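Local coordinates for protein probable fimbrial chaperone YadV (Escherichia coli K-12, PDB 5GHU) that probably acts as a periplasmic chaperone in fimbrial biogenesis, assisting pilin subunits to fold and assemble through the chaperone-usher pathway, at residues V10-D15 with V51-T56; L72-T75 with S79-K82; N130-P135 with G214-N219; L138-S143 with A202-Y207. All coordinates share one frame; numbering follows the deposited sequence. Where two conformers were deposited one is given.

Contact 1. Residues V10-D15 with V51-T56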
loop_
_atom_site.group_PDB
_atom_site.type_symbol
_atom_site.label_atom_id
_atom_site.label_comp_id
_atom_site.label_asym_id
_atom_site.label_seq_id
_atom_site.Cartn_x
_atom_site.Cartn_y
_atom_site.Cartn_z
ATOM N N VAL A 10 6.942 0.178 -2.720
ATOM C CA VAL A 10 8.375 -0.189 -2.611
ATOM C C VAL A 10 8.465 -1.417 -1.710
ATOM O O VAL A 10 7.880 -1.433 -0.629
ATOM C CB VAL A 10 9.200 0.958 -1.969
ATOM C CG1 VAL A 10 10.707 0.571 -1.950
ATOM C CG2 VAL A 10 8.993 2.254 -2.706
ATOM N N ILE A 11 9.198 -2.458 -2.137
ATOM C CA ILE A 11 9.449 -3.597 -1.270
ATOM C C ILE A 11 10.868 -3.460 -0.734
ATOM O O ILE A 11 11.825 -3.297 -1.530
ATOM C CB ILE A 11 9.311 -4.938 -2.034
ATOM C CG1 ILE A 11 7.939 -5.028 -2.726
ATOM C CG2 ILE A 11 9.595 -6.103 -1.098
ATOM C CD1 ILE A 11 6.680 -4.860 -1.790
ATOM N N TYR A 12 10.989 -3.481 0.603
ATOM C CA TYR A 12 12.307 -3.373 1.257
ATOM C C TYR A 12 12.569 -4.718 1.941
ATOM O O TYR A 12 12.028 -4.974 2.997
ATOM C CB TYR A 12 12.325 -2.208 2.272
ATOM C CG TYR A 12 13.739 -1.859 2.706
ATOM C CD1 TYR A 12 14.525 -2.769 3.387
ATOM C CD2 TYR A 12 14.230 -0.594 2.494
ATOM C CE1 TYR A 12 15.841 -2.449 3.759
ATOM C CE2 TYR A 12 15.511 -0.252 2.875
ATOM C CZ TYR A 12 16.305 -1.185 3.517
ATOM O OH TYR A 12 17.596 -0.830 3.881
ATOM N N LYS A 13 13.387 -5.581 1.307
ATOM C CA LYS A 13 13.716 -6.874 1.918
ATOM C C LYS A 13 14.761 -6.656 2.962
ATOM O O LYS A 13 15.674 -5.864 2.777
ATOM C CB LYS A 13 14.164 -7.866 0.814
ATOM C CG LYS A 13 12.998 -8.145 -0.164
ATOM C CD LYS A 13 13.449 -9.203 -1.182
ATOM C CE LYS A 13 12.278 -9.384 -2.171
ATOM N NZ LYS A 13 12.658 -10.461 -3.202
ATOM N N SER A 14 14.638 -7.358 4.090
ATOM C CA SER A 14 15.472 -7.028 5.245
ATOM C C SER A 14 16.968 -7.251 5.043
ATOM O O SER A 14 17.800 -6.663 5.755
ATOM C CB SER A 14 14.986 -7.811 6.466
ATOM O OG SER A 14 15.187 -9.204 6.297
ATOM N N ASP A 15 17.332 -8.083 4.060
ATOM C CA ASP A 15 18.762 -8.307 3.844
ATOM C C ASP A 15 19.425 -7.223 2.992
ATOM O O ASP A 15 20.641 -7.252 2.815
ATOM C CB ASP A 15 19.043 -9.714 3.242
ATOM C CG ASP A 15 18.405 -9.908 1.873
ATOM O OD1 ASP A 15 18.599 -9.045 1.022
ATOM O OD2 ASP A 15 17.807 -10.955 1.697
ATOM N N VAL A 51 10.692 6.437 12.798
ATOM C CA VAL A 51 10.863 5.451 11.723
ATOM C C VAL A 51 12.333 5.159 11.504
ATOM O O VAL A 51 13.135 6.070 11.363
ATOM C CB VAL A 51 10.216 5.890 10.391
ATOM C CG1 VAL A 51 8.735 6.124 10.585
ATOM C CG2 VAL A 51 10.889 7.123 9.841
ATOM N N PRO A 52 12.697 3.868 11.486
ATOM C CA PRO A 52 14.115 3.506 11.431
ATOM C C PRO A 52 14.630 3.494 9.990
ATOM O O PRO A 52 15.204 2.511 9.556
ATOM C CB PRO A 52 14.145 2.093 12.029
ATOM C CG PRO A 52 12.751 1.502 11.671
ATOM C CD PRO A 52 11.811 2.713 11.749
ATOM N N PHE A 53 14.394 4.572 9.254
ATOM C CA PHE A 53 14.880 4.678 7.876
ATOM C C PHE A 53 15.445 6.077 7.636
ATOM O O PHE A 53 15.070 7.027 8.308
ATOM C CB PHE A 53 13.773 4.428 6.863
ATOM C CG PHE A 53 13.217 3.025 6.875
ATOM C CD1 PHE A 53 12.178 2.705 7.732
ATOM C CD2 PHE A 53 13.750 2.032 6.043
ATOM C CE1 PHE A 53 11.653 1.411 7.771
ATOM C CE2 PHE A 53 13.225 0.734 6.067
ATOM C CZ PHE A 53 12.168 0.440 6.927
ATOM N N THR A 54 16.341 6.196 6.673
ATOM C CA THR A 54 16.698 7.496 6.111
ATOM C C THR A 54 16.333 7.484 4.613
ATOM O O THR A 54 16.217 6.415 4.007
ATOM C CB THR A 54 18.185 7.815 6.290
ATOM O OG1 THR A 54 18.983 6.786 5.713
ATOM C CG2 THR A 54 18.540 7.924 7.764
ATOM N N ALA A 55 16.105 8.669 4.055
ATOM C CA ALA A 55 15.844 8.835 2.619
ATOM C C ALA A 55 16.765 9.921 2.159
ATOM O O ALA A 55 16.685 11.061 2.663
ATOM C CB ALA A 55 14.391 9.209 2.372
ATOM N N THR A 56 17.661 9.602 1.230
ATOM C CA THR A 56 18.632 10.598 0.828
ATOM C C THR A 56 18.764 10.664 -0.690
ATOM O O THR A 56 18.746 9.670 -1.390
ATOM C CB THR A 56 19.988 10.330 1.467
ATOM O OG1 THR A 56 20.432 9.036 1.076
ATOM C CG2 THR A 56 19.864 10.376 2.986
#
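Tyr12 and Phe53 reach for each other from strands that are not sheet neighbours, their CA atoms 10.7 Å apart with no backbone bond between the segments, so the meeting is left entirely to two aromatic side chains. They form an edge-to-face (T-shaped) pair. Phe53 presents the edge at its CE2 atom to one face of Tyr12, and the two planes are turned 71° against each other. Ring centroids lie 5.5 Å apart. The approach is not over the middle of the tyrosine: Phe53 CE2 comes down near the rim, 3.9 Å from Tyr12 CD2 and 4.0 Å from Tyr12 CE2. With CG anti to the backbone N (chi1 -166°), Tyr12 carries its ring toward strand 53-62 and offers a face to Phe53, and the two side chains run past one another in opposite senses. Phe53 also meets Phe88 edge-to-face and touches the ring of Tyr74, which makes the pair part of a larger aromatic cluster inside the immunoglobulin-like N-terminal domain. The phenol of Tyr12 is not idle, since its OH is hydrogen-bonded to the backbone N of Tyr74. Chemically, then, Tyr12 has a divided role: its buried face offers pi density to the C-H edge of Phe53, while its polar end is satisfied by the backbone of strand 67-74, which probably limits how far the ring can tilt.

Contact 2. Residues L72-T75 with S79-K82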
loop_
_atom_site.group_PDB
_atom_site.type_symbol
_atom_site.label_atom_id
_atom_site.label_comp_id
_atom_site.label_asym_id
_atom_site.label_seq_id
_atom_site.Cartn_x
_atom_site.Cartn_y
_atom_site.Cartn_z
ATOM N N LEU A 72 16.776 4.699 0.038
ATOM C CA LEU A 72 16.077 4.461 1.299
ATOM C C LEU A 72 16.890 3.459 2.079
ATOM O O LEU A 72 17.303 2.434 1.536
ATOM C CB LEU A 72 14.668 3.936 1.070
ATOM C CG LEU A 72 13.825 4.784 0.134
ATOM C CD1 LEU A 72 12.486 4.019 -0.128
ATOM C CD2 LEU A 72 13.603 6.213 0.696
ATOM N N MET A 73 17.141 3.750 3.345
ATOM C CA MET A 73 18.064 2.923 4.105
ATOM C C MET A 73 17.542 2.623 5.512
ATOM O O MET A 73 17.235 3.539 6.266
ATOM C CB MET A 73 19.419 3.600 4.186
ATOM C CG MET A 73 20.417 2.706 4.803
ATOM S SD MET A 73 22.091 3.376 4.765
ATOM C CE MET A 73 22.412 3.651 3.041
ATOM N N TYR A 74 17.425 1.344 5.863
ATOM C CA TYR A 74 17.016 0.931 7.214
ATOM C C TYR A 74 18.155 1.181 8.205
ATOM O O TYR A 74 19.299 0.882 7.928
ATOM C CB TYR A 74 16.599 -0.545 7.217
ATOM C CG TYR A 74 16.215 -1.152 8.564
ATOM C CD1 TYR A 74 15.079 -0.734 9.243
ATOM C CD2 TYR A 74 16.973 -2.185 9.122
ATOM C CE1 TYR A 74 14.723 -1.303 10.480
ATOM C CE2 TYR A 74 16.628 -2.766 10.348
ATOM C CZ TYR A 74 15.493 -2.335 11.016
ATOM O OH TYR A 74 15.153 -2.913 12.232
ATOM N N THR A 75 17.818 1.734 9.352
ATOM C CA THR A 75 18.843 2.137 10.308
ATOM C C THR A 75 18.803 1.255 11.545
ATOM O O THR A 75 19.729 1.278 12.344
ATOM C CB THR A 75 18.665 3.592 10.734
ATOM O OG1 THR A 75 17.433 3.722 11.462
ATOM C CG2 THR A 75 18.673 4.526 9.527
ATOM N N SER A 79 13.954 -1.691 16.350
ATOM C CA SER A 79 13.962 -2.996 15.705
ATOM C C SER A 79 12.579 -3.294 15.184
ATOM O O SER A 79 11.594 -3.119 15.892
ATOM C CB SER A 79 14.400 -4.082 16.669
ATOM O OG SER A 79 13.665 -3.949 17.865
ATOM N N LEU A 80 12.487 -3.692 13.931
ATOM C CA LEU A 80 11.183 -4.073 13.421
ATOM C C LEU A 80 10.944 -5.565 13.656
ATOM O O LEU A 80 11.901 -6.344 13.789
ATOM C CB LEU A 80 11.105 -3.763 11.914
ATOM C CG LEU A 80 11.130 -2.274 11.577
ATOM C CD1 LEU A 80 11.275 -2.030 10.103
ATOM C CD2 LEU A 80 9.882 -1.547 12.051
ATOM N N PRO A 81 9.667 -5.996 13.637
ATOM C CA PRO A 81 9.404 -7.417 13.874
ATOM C C PRO A 81 10.016 -8.264 12.827
ATOM O O PRO A 81 10.101 -7.827 11.669
ATOM C CB PRO A 81 7.870 -7.535 13.795
ATOM C CG PRO A 81 7.382 -6.236 13.499
ATOM C CD PRO A 81 8.437 -5.196 13.689
ATOM N N LYS A 82 10.452 -9.467 13.196
ATOM C CA LYS A 82 10.999 -10.356 12.198
ATOM C C LYS A 82 10.046 -11.440 11.731
ATOM O O LYS A 82 10.393 -12.240 10.846
ATOM C CB LYS A 82 12.295 -10.990 12.740
ATOM C CG LYS A 82 13.379 -9.951 12.987
ATOM C CD LYS A 82 14.746 -10.610 13.240
ATOM C CE LYS A 82 15.804 -9.577 13.598
ATOM N NZ LYS A 82 17.130 -10.217 13.811
#
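Tyr74 and Leu80 bring the end of strand 67-74 up against the loop that follows it, through one polar and one apolar touch of the same phenol ring. The tyrosine leaves its backbone with CG opposite the main-chain N (chi1 177°), an extended pose that carries the ring across to the loop. Its OH accepts the N-H of Leu80, with 3.3 Å between Leu80 N and Tyr74 OH. At 156° that bond is fairly straight, though long. The same oxygen lies 3.7 Å from Ser79 CA, so the hydroxyl rests against the backbone just before the leucine. Leu80 folds back alongside the ring. Its CD1 continues the side chain away from CA (chi2 171°) and is the branch that touches, 3.5 Å from Tyr74 CE1; behind it Leu80 CG sits 3.9 Å from the same ring carbon. On the strand side, in the immunoglobulin-like N-terminal domain, the Tyr74 ring also meets Tyr122, while Leu80 packs on Phe88 of strand 86-95, which follows the loop. Trading Tyr74 for a phenylalanine removes the hydroxyl, and the N-H of Leu80 would probably be left without its mate and the loop less firmly tied to the strand end. The chemistry implies a mixed polar and apolar contact, in which a phenol oxygen meets one backbone N-H and a leucine methyl packs beside the ring, helping to confine it.

Contact 3. Residues N130-P135 with G214-N219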
loop_
_atom_site.group_PDB
_atom_site.type_symbol
_atom_site.label_atom_id
_atom_site.label_comp_id
_atom_site.label_asym_id
_atom_site.label_seq_id
_atom_site.Cartn_x
_atom_site.Cartn_y
_atom_site.Cartn_z
ATOM N N ASN A 130 4.167 -17.130 0.270
ATOM C CA ASN A 130 4.508 -16.099 -0.683
ATOM C C ASN A 130 3.508 -14.966 -0.628
ATOM O O ASN A 130 2.306 -15.214 -0.520
ATOM C CB ASN A 130 4.496 -16.676 -2.089
ATOM C CG ASN A 130 5.500 -17.802 -2.220
ATOM O OD1 ASN A 130 6.693 -17.649 -1.889
ATOM N ND2 ASN A 130 4.999 -18.981 -2.572
ATOM N N PRO A 131 3.961 -13.724 -0.804
ATOM C CA PRO A 131 3.000 -12.607 -0.649
ATOM C C PRO A 131 1.904 -12.594 -1.688
ATOM O O PRO A 131 0.758 -12.191 -1.377
ATOM C CB PRO A 131 3.877 -11.325 -0.756
ATOM C CG PRO A 131 5.152 -11.832 -1.496
ATOM C CD PRO A 131 5.357 -13.255 -0.934
ATOM N N SER A 132 2.152 -13.051 -2.894
ATOM C CA SER A 132 1.104 -12.996 -3.905
ATOM C C SER A 132 0.014 -14.035 -3.654
ATOM O O SER A 132 -1.069 -13.966 -4.268
ATOM C CB SER A 132 1.702 -13.182 -5.296
ATOM O OG SER A 132 2.469 -12.036 -5.674
ATOM N N GLU A 133 0.259 -14.962 -2.737
ATOM C CA GLU A 133 -0.715 -15.969 -2.370
ATOM C C GLU A 133 -1.509 -15.568 -1.096
ATOM O O GLU A 133 -2.473 -16.262 -0.714
ATOM C CB GLU A 133 -0.015 -17.321 -2.143
ATOM C CG GLU A 133 0.590 -17.913 -3.467
ATOM C CD GLU A 133 1.496 -19.116 -3.205
ATOM O OE1 GLU A 133 1.202 -19.913 -2.314
ATOM O OE2 GLU A 133 2.511 -19.236 -3.889
ATOM N N ALA A 134 -1.087 -14.495 -0.439
ATOM C CA ALA A 134 -1.762 -14.132 0.784
ATOM C C ALA A 134 -3.237 -13.728 0.523
ATOM O O ALA A 134 -4.062 -14.014 1.353
ATOM C CB ALA A 134 -0.995 -12.984 1.489
ATOM N N PRO A 135 -3.532 -13.086 -0.616
ATOM C CA PRO A 135 -4.962 -12.738 -0.806
ATOM C C PRO A 135 -5.826 -13.984 -0.825
ATOM O O PRO A 135 -6.981 -13.941 -0.326
ATOM C CB PRO A 135 -4.984 -12.018 -2.166
ATOM C CG PRO A 135 -3.591 -11.355 -2.229
ATOM C CD PRO A 135 -2.655 -12.432 -1.616
ATOM N N GLY A 214 0.736 -5.072 -9.915
ATOM C CA GLY A 214 -0.154 -5.825 -10.805
ATOM C C GLY A 214 -1.288 -6.444 -10.002
ATOM O O GLY A 214 -1.268 -6.461 -8.768
ATOM N N ALA A 215 -2.299 -6.908 -10.696
ATOM C CA ALA A 215 -3.479 -7.456 -10.041
ATOM C C ALA A 215 -3.331 -8.913 -9.669
ATOM O O ALA A 215 -2.723 -9.724 -10.423
ATOM C CB ALA A 215 -4.675 -7.297 -10.970
ATOM N N ILE A 216 -3.905 -9.249 -8.506
ATOM C CA ILE A 216 -4.101 -10.624 -8.056
ATOM C C ILE A 216 -5.582 -10.845 -7.906
ATOM O O ILE A 216 -6.216 -10.360 -6.946
ATOM C CB ILE A 216 -3.434 -10.875 -6.693
ATOM C CG1 ILE A 216 -1.938 -10.559 -6.777
ATOM C CG2 ILE A 216 -3.684 -12.325 -6.231
ATOM C CD1 ILE A 216 -1.355 -10.407 -5.298
ATOM N N GLU A 217 -6.175 -11.548 -8.872
ATOM C CA GLU A 217 -7.611 -11.786 -8.786
ATOM C C GLU A 217 -7.944 -12.818 -7.689
ATOM O O GLU A 217 -7.177 -13.788 -7.506
ATOM C CB GLU A 217 -8.106 -12.263 -10.166
ATOM C CG GLU A 217 -9.632 -12.380 -10.201
ATOM C CD GLU A 217 -10.133 -12.806 -11.579
ATOM O OE1 GLU A 217 -9.298 -13.235 -12.441
ATOM O OE2 GLU A 217 -11.356 -12.719 -11.746
ATOM N N GLY A 218 -9.061 -12.667 -6.986
ATOM C CA GLY A 218 -9.465 -13.688 -6.050
ATOM C C GLY A 218 -10.967 -13.714 -5.843
ATOM O O GLY A 218 -11.666 -12.826 -6.334
ATOM N N ASN A 219 -11.449 -14.745 -5.176
ATOM C CA ASN A 219 -12.853 -14.885 -4.882
ATOM C C ASN A 219 -13.083 -15.728 -3.671
ATOM O O ASN A 219 -12.191 -16.543 -3.289
ATOM C CB ASN A 219 -13.576 -15.458 -6.123
ATOM C CG ASN A 219 -13.232 -16.913 -6.365
ATOM O OD1 ASN A 219 -12.186 -17.237 -6.972
ATOM N ND2 ASN A 219 -14.095 -17.790 -5.904
#
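Ile216 leans into the turn of residues 130-135 and accounts for nearly all of the meeting, which is apolar. Its CD1 methyl lies 3.9 Å from CG of Pro135, the two side chains crossing at about a right angle, and 3.8 Å from Ser132 CA. The other branch takes part as well, with Ile216 CG2 3.7 Å from the carbonyl oxygen of Ser132. With CG1 set anti to the carbonyl carbon (chi1 -58°), both branches reach the Ser132 backbone and the ring of Pro135. Polar bonding serves instead to shape the turn from within. Residues 131-133 form a 3-10 segment, held by Glu133 N to Asn130 O at 3.0 Å and by Ala134 N to Pro131 O at 3.1 Å. On its outer side the amide of Asn130 donates to the carboxylate of Glu133: ND2 of Asn130 stands 2.8 Å from OE2 of Glu133, nearly straight at 160°, and meets that oxygen from above the carboxylate plane. In the C-terminal domain this sets the short turn leading into strand 139-143 against strand 215-221, the edge of a four-stranded sheet; Pro135 packs further onto Phe206 and Ala208 of the adjoining strand. The chemistry implies a division of labour: hydrogen bonds make a compact turn, while its attachment to the strand depends on shape and apolar packing.

Contact 4. Residues L138-S143 with A202-Y207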
loop_
_atom_site.group_PDB
_atom_site.type_symbol
_atom_site.label_atom_id
_atom_site.label_comp_id
_atom_site.label_asym_id
_atom_site.label_seq_id
_atom_site.Cartn_x
_atom_site.Cartn_y
_atom_site.Cartn_z
ATOM N N LEU A 138 -6.846 -15.207 2.687
ATOM C CA LEU A 138 -7.845 -14.443 3.498
ATOM C C LEU A 138 -9.127 -15.222 3.669
ATOM O O LEU A 138 -9.615 -15.911 2.725
ATOM C CB LEU A 138 -8.170 -13.083 2.864
ATOM C CG LEU A 138 -6.944 -12.171 2.633
ATOM C CD1 LEU A 138 -7.402 -10.839 1.937
ATOM C CD2 LEU A 138 -6.249 -11.853 4.005
ATOM N N LYS A 139 -9.688 -15.117 4.882
ATOM C CA LYS A 139 -11.008 -15.699 5.133
ATOM C C LYS A 139 -12.032 -14.595 5.284
ATOM O O LYS A 139 -11.819 -13.607 5.993
ATOM C CB LYS A 139 -10.984 -16.564 6.408
ATOM C CG LYS A 139 -9.914 -17.655 6.345
ATOM C CD LYS A 139 -10.221 -18.539 5.171
ATOM C CE LYS A 139 -9.346 -19.782 5.143
ATOM N NZ LYS A 139 -9.263 -20.360 3.753
ATOM N N TRP A 140 -13.170 -14.799 4.635
ATOM C CA TRP A 140 -14.222 -13.794 4.608
ATOM C C TRP A 140 -15.487 -14.242 5.288
ATOM O O TRP A 140 -15.921 -15.395 5.153
ATOM C CB TRP A 140 -14.580 -13.489 3.132
ATOM C CG TRP A 140 -13.413 -13.006 2.300
ATOM C CD1 TRP A 140 -12.366 -13.775 1.777
ATOM C CD2 TRP A 140 -13.156 -11.658 1.891
ATOM N NE1 TRP A 140 -11.518 -12.959 1.088
ATOM C CE2 TRP A 140 -11.963 -11.670 1.124
ATOM C CE3 TRP A 140 -13.862 -10.436 2.064
ATOM C CZ2 TRP A 140 -11.407 -10.527 0.602
ATOM C CZ3 TRP A 140 -13.308 -9.267 1.512
ATOM C CH2 TRP A 140 -12.109 -9.320 0.770
ATOM N N PHE A 141 -16.092 -13.327 6.050
ATOM C CA PHE A 141 -17.315 -13.587 6.827
ATOM C C PHE A 141 -18.272 -12.429 6.786
ATOM O O PHE A 141 -17.843 -11.268 6.725
ATOM C CB PHE A 141 -16.958 -13.807 8.332
ATOM C CG PHE A 141 -15.941 -14.875 8.537
ATOM C CD1 PHE A 141 -14.578 -14.593 8.436
ATOM C CD2 PHE A 141 -16.351 -16.172 8.748
ATOM C CE1 PHE A 141 -13.660 -15.572 8.601
ATOM C CE2 PHE A 141 -15.426 -17.156 8.979
ATOM C CZ PHE A 141 -14.080 -16.859 8.883
ATOM N N TRP A 142 -19.581 -12.738 6.845
ATOM C CA TRP A 142 -20.547 -11.691 7.033
ATOM C C TRP A 142 -20.300 -11.127 8.400
ATOM O O TRP A 142 -20.022 -11.883 9.350
ATOM C CB TRP A 142 -21.992 -12.203 6.980
ATOM C CG TRP A 142 -22.503 -12.456 5.626
ATOM C CD1 TRP A 142 -22.782 -13.671 5.054
ATOM C CD2 TRP A 142 -22.829 -11.464 4.647
ATOM N NE1 TRP A 142 -23.254 -13.492 3.775
ATOM C CE2 TRP A 142 -23.290 -12.148 3.497
ATOM C CE3 TRP A 142 -22.743 -10.069 4.626
ATOM C CZ2 TRP A 142 -23.720 -11.478 2.343
ATOM C CZ3 TRP A 142 -23.163 -9.398 3.468
ATOM C CH2 TRP A 142 -23.629 -10.108 2.344
ATOM N N SER A 143 -20.445 -9.814 8.501
ATOM C CA SER A 143 -20.305 -9.086 9.742
ATOM C C SER A 143 -21.655 -8.389 9.918
ATOM O O SER A 143 -22.131 -7.725 8.991
ATOM C CB SER A 143 -19.184 -8.080 9.657
ATOM O OG SER A 143 -18.993 -7.363 10.842
ATOM N N ALA A 202 -23.988 -15.502 -1.241
ATOM C CA ALA A 202 -23.203 -14.388 -1.756
ATOM C C ALA A 202 -21.786 -14.835 -2.045
ATOM O O ALA A 202 -21.256 -15.772 -1.402
ATOM C CB ALA A 202 -23.186 -13.273 -0.784
ATOM N N LYS A 203 -21.174 -14.149 -2.988
ATOM C CA LYS A 203 -19.760 -14.416 -3.300
ATOM C C LYS A 203 -18.988 -13.116 -3.272
ATOM O O LYS A 203 -19.469 -12.082 -3.741
ATOM C CB LYS A 203 -19.607 -15.056 -4.693
ATOM C CG LYS A 203 -20.601 -16.133 -5.021
ATOM C CD LYS A 203 -20.356 -16.703 -6.425
ATOM C CE LYS A 203 -21.215 -16.024 -7.516
ATOM N NZ LYS A 203 -20.543 -14.904 -8.247
ATOM N N VAL A 204 -17.727 -13.199 -2.821
ATOM C CA VAL A 204 -16.828 -12.061 -2.873
ATOM C C VAL A 204 -15.903 -12.202 -4.056
ATOM O O VAL A 204 -15.463 -13.316 -4.370
ATOM C CB VAL A 204 -15.997 -11.965 -1.554
ATOM C CG1 VAL A 204 -14.894 -10.915 -1.646
ATOM C CG2 VAL A 204 -16.951 -11.634 -0.448
ATOM N N HIS A 205 -15.673 -11.097 -4.767
ATOM C CA HIS A 205 -14.659 -11.094 -5.814
ATOM C C HIS A 205 -13.748 -9.886 -5.536
ATOM O O HIS A 205 -14.230 -8.844 -5.096
ATOM C CB HIS A 205 -15.329 -11.011 -7.205
ATOM C CG HIS A 205 -14.351 -11.094 -8.342
ATOM N ND1 HIS A 205 -13.670 -9.998 -8.815
ATOM C CD2 HIS A 205 -13.890 -12.158 -9.036
ATOM C CE1 HIS A 205 -12.880 -10.373 -9.809
ATOM N NE2 HIS A 205 -12.969 -11.688 -9.939
ATOM N N PHE A 206 -12.451 -9.986 -5.844
ATOM C CA PHE A 206 -11.579 -8.847 -5.579
ATOM C C PHE A 206 -10.371 -8.884 -6.488
ATOM O O PHE A 206 -10.054 -9.907 -7.133
ATOM C CB PHE A 206 -11.145 -8.828 -4.074
ATOM C CG PHE A 206 -10.411 -10.073 -3.631
ATOM C CD1 PHE A 206 -9.037 -10.223 -3.967
ATOM C CD2 PHE A 206 -11.062 -11.084 -2.924
ATOM C CE1 PHE A 206 -8.376 -11.365 -3.594
ATOM C CE2 PHE A 206 -10.363 -12.233 -2.514
ATOM C CZ PHE A 206 -9.015 -12.340 -2.862
ATOM N N TYR A 207 -9.722 -7.729 -6.550
ATOM C CA TYR A 207 -8.383 -7.624 -7.126
ATOM C C TYR A 207 -7.465 -7.060 -6.076
ATOM O O TYR A 207 -7.583 -5.901 -5.657
ATOM C CB TYR A 207 -8.392 -6.712 -8.347
ATOM C CG TYR A 207 -9.259 -7.268 -9.492
ATOM C CD1 TYR A 207 -8.751 -8.231 -10.353
ATOM C CD2 TYR A 207 -10.551 -6.832 -9.667
ATOM C CE1 TYR A 207 -9.507 -8.730 -11.422
ATOM C CE2 TYR A 207 -11.306 -7.326 -10.717
ATOM C CZ TYR A 207 -10.773 -8.287 -11.568
ATOM O OH TYR A 207 -11.533 -8.797 -12.655
HETATM O O HOH W 1 -24.311 -15.206 1.937
#
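Trp140 and Val204 meet almost at a right angle, the valine standing on the flat indole. Val204 CG1 sits over one face of the six-membered ring, 3.8 Å from its centroid and only 6° off the ring normal, a well-centred CH-pi contact. Phe206 is arranged quite differently against the same tryptophan. Its ring is inclined only 22° to the indole but slid far aside, so the two scarcely overlap; centroids are 5.5 Å apart, and the touch is made by Phe206 CD2 at 3.6 Å from Trp140 CZ2. The phenylalanine gets there with CG between the backbone N and the carbonyl carbon (chi1 59°). Nearest CA atoms, those of Trp140 and Val204, are 8.1 Å apart, as suits strands of separate sheets: 139-143 lies at the edge of a three-stranded sheet, 203-209 inside a four-stranded one, and their inner residues meet as the filling of the immunoglobulin-like sandwich. Were Trp140 an alanine, the methyl of Val204 would lose the face it rests on, and a gap would probably open between the sheets beside Phe206. Farther along, Trp142 runs by Ala202, its CZ2 lying 3.6 Å from Ala202 CB. A water in the plane of the Trp142 indole, at its edge, accepts from NE1 of Trp142 at 2.7 Å and from the backbone N of Ala202 at 3.2 Å.

Contacts 1 and 2 belong to the N-terminal domain and 3 and 4 to the C-terminal one, with contacts 1 and 4 on opposite sides of the chain's centre. Within each domain the pair adjoins: strands 53-62 and 67-74 are sheet neighbours joining contacts 1 and 2, as strands 203-209 and 215-221 join 3 and 4, where Glu217 also bonds to His205. Contact 4 is nested inside the loop closed by contact 3. The buried contacts, 1 and 4, rely on aromatic rings between strands that are not paired, whereas contact 2, at the surface, adds a hydrogen bond to a loop and contact 3, partly buried, packs aliphatic groups against a turn.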